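Local coordinates for protein putative peptidase (Clostridium acetobutylicum, PDB 3K9T) that binds one zinc ion per subunit in an aminopeptidase-like domain and probably acts in the biosynthesis of modified polysaccharides rather than as a peptidase, at residues M193-L198 and L331-K336. Residues are numbered along the deposited sequence; the frame is centred on the assembly and turned at random. Where two conformers were deposited one is given.
Sequences MCNDNL and LCYMNK. With ZN (zinc ion), chain B.
Cys194 and Asn195, where helix 194-211 begins, pack against Leu331, Tyr333 and Met334, an example of a helix start that carries a metal ligand resting on a distant turn of the chain. SG of Cys194 touches Leu331 at N (3.4 Å) and CD2 (3.6 Å), while its CB meets CG of Met334, a selenomethionine, at 3.5 Å. Bends at chi2 and chi3 lay the Met334 methyl CE against the Asn195 backbone, 3.2 Å from its N. Tyr333 meets Asn195 with its ring edge: CE2 is 3.6 Å from Asn195 CB, with the amide nearly perpendicular to the ring (87°). No hydrogen bond joins the two segments; the buried Asn195 amide is instead fixed at both ends, OD1 by Gly255 N and ND2 by Asp256 OD1. Further out, the Asp329 carboxylate accepts bonds from the backbone N of both Asn195 and Asp196, positioning the ligand's backbone. Asp196 has CG anti to its own N (chi1 177°), and its carboxylate leads away from this packing to bind zinc through OD2 at 1.9 Å. OD1 is hydrogen-bonded to Tyr187 OH, and a cis peptide links Asp196 to Asn197. His190 NE2 and His325 NE2 join Asp196 OD2 in binding the zinc of this aminopeptidase-like domain, whose His-Asp-His ligands recall the zinc exopeptidases.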
loop_
_atom_site.group_PDB
_atom_site.type_symbol
_atom_site.label_atom_id
_atom_site.label_comp_id
_atom_site.label_asym_id
_atom_site.label_seq_id
_atom_site.Cartn_x
_atom_site.Cartn_y
_atom_site.Cartn_z
HETATM N N MSE A 193 -28.125 30.538 10.933
HETATM C CA MSE A 193 -26.822 29.985 11.282
HETATM C C MSE A 193 -25.935 30.195 10.044
HETATM O O MSE A 193 -26.407 30.073 8.901
HETATM C CB MSE A 193 -26.916 28.510 11.665
HETATM C CG MSE A 193 -27.724 28.243 12.963
HETATM SE SE MSE A 193 -28.146 26.394 13.058
HETATM C CE MSE A 193 -29.576 26.333 11.698
ATOM N N CYS A 194 -24.668 30.514 10.288
ATOM C CA CYS A 194 -23.760 30.926 9.249
ATOM C C CYS A 194 -22.932 29.812 8.578
ATOM O O CYS A 194 -23.087 29.604 7.398
ATOM C CB CYS A 194 -22.862 32.036 9.798
ATOM S SG CYS A 194 -23.796 33.560 10.150
ATOM N N ASN A 195 -22.065 29.106 9.299
ATOM C CA ASN A 195 -21.247 28.069 8.687
ATOM C C ASN A 195 -22.131 26.956 8.108
ATOM O O ASN A 195 -21.975 26.529 6.942
ATOM C CB ASN A 195 -20.198 27.511 9.662
ATOM C CG ASN A 195 -18.847 27.156 8.948
ATOM O OD1 ASN A 195 -18.498 27.762 7.941
ATOM N ND2 ASN A 195 -18.102 26.193 9.491
ATOM N N ASP A 196 -23.112 26.538 8.897
ATOM C CA ASP A 196 -24.091 25.536 8.474
ATOM C C ASP A 196 -25.496 26.204 8.428
ATOM O O ASP A 196 -26.148 26.257 9.465
ATOM C CB ASP A 196 -24.037 24.367 9.466
ATOM C CG ASP A 196 -25.064 23.306 9.178
ATOM O OD1 ASP A 196 -25.443 23.182 8.001
ATOM O OD2 ASP A 196 -25.515 22.604 10.119
ATOM N N ASN A 197 -25.972 26.733 7.278
ATOM C CA ASN A 197 -25.269 26.694 5.976
ATOM C C ASN A 197 -25.465 27.891 5.049
ATOM O O ASN A 197 -25.706 27.705 3.837
ATOM C CB ASN A 197 -25.610 25.420 5.169
ATOM C CG ASN A 197 -24.786 25.302 3.883
ATOM O OD1 ASN A 197 -23.600 25.649 3.848
ATOM N ND2 ASN A 197 -25.423 24.829 2.808
ATOM N N LEU A 198 -25.320 29.110 5.581
ATOM C CA LEU A 198 -25.285 30.286 4.704
ATOM C C LEU A 198 -23.936 30.342 3.987
ATOM O O LEU A 198 -23.822 30.955 2.948
ATOM C CB LEU A 198 -25.539 31.625 5.450
ATOM C CG LEU A 198 -26.982 31.766 5.894
ATOM C CD1 LEU A 198 -27.204 33.062 6.611
ATOM C CD2 LEU A 198 -27.931 31.606 4.676
ATOM N N LEU A 331 -22.687 35.403 12.809
ATOM C CA LEU A 331 -21.914 36.202 11.860
ATOM C C LEU A 331 -20.422 36.334 12.210
ATOM O O LEU A 331 -19.527 36.213 11.343
ATOM C CB LEU A 331 -22.602 37.561 11.673
ATOM C CG LEU A 331 -23.929 37.486 10.892
ATOM C CD1 LEU A 331 -24.676 38.812 10.968
ATOM C CD2 LEU A 331 -23.695 37.037 9.385
ATOM N N CYS A 332 -20.150 36.540 13.489
ATOM C CA CYS A 332 -18.769 36.666 13.964
ATOM C C CYS A 332 -17.990 35.365 13.850
ATOM O O CYS A 332 -16.780 35.365 13.950
ATOM C CB CYS A 332 -18.715 37.221 15.383
ATOM S SG CYS A 332 -18.614 39.026 15.356
ATOM N N TYR A 333 -18.689 34.262 13.602
ATOM C CA TYR A 333 -18.025 32.972 13.379
ATOM C C TYR A 333 -17.517 32.841 11.933
ATOM O O TYR A 333 -16.580 32.084 11.667
ATOM C CB TYR A 333 -18.947 31.798 13.793
ATOM C CG TYR A 333 -18.337 30.434 13.636
ATOM C CD1 TYR A 333 -17.154 30.087 14.287
ATOM C CD2 TYR A 333 -18.925 29.483 12.793
ATOM C CE1 TYR A 333 -16.572 28.798 14.106
ATOM C CE2 TYR A 333 -18.367 28.215 12.627
ATOM C CZ TYR A 333 -17.200 27.879 13.293
ATOM O OH TYR A 333 -16.647 26.637 13.117
HETATM N N MSE A 334 -18.148 33.570 11.019
HETATM C CA MSE A 334 -17.657 33.718 9.657
HETATM C C MSE A 334 -16.320 34.517 9.686
HETATM O O MSE A 334 -16.157 35.471 10.429
HETATM C CB MSE A 334 -18.677 34.483 8.811
HETATM C CG MSE A 334 -20.029 33.807 8.634
HETATM SE SE MSE A 334 -19.699 32.106 7.748
HETATM C CE MSE A 334 -19.359 30.855 9.219
ATOM N N ASN A 335 -15.372 34.089 8.877
ATOM C CA ASN A 335 -14.068 34.709 8.742
ATOM C C ASN A 335 -13.846 35.049 7.253
ATOM O O ASN A 335 -13.962 34.173 6.409
ATOM C CB ASN A 335 -13.022 33.710 9.218
ATOM C CG ASN A 335 -11.645 34.220 9.075
ATOM O OD1 ASN A 335 -11.055 34.198 7.982
ATOM N ND2 ASN A 335 -11.097 34.689 10.180
ATOM N N LYS A 336 -13.532 36.301 6.929
ATOM C CA LYS A 336 -13.442 36.717 5.518
ATOM C C LYS A 336 -12.367 36.000 4.733
ATOM O O LYS A 336 -12.573 35.650 3.560
ATOM C CB LYS A 336 -13.297 38.237 5.391
ATOM C CG LYS A 336 -14.627 38.924 5.732
ATOM C CD LYS A 336 -14.594 40.429 5.605
ATOM C CE LYS A 336 -15.984 40.995 5.839
ATOM N NZ LYS A 336 -16.012 42.452 6.101
HETATM ZN ZN ZN B . -26.993 21.360 9.930
#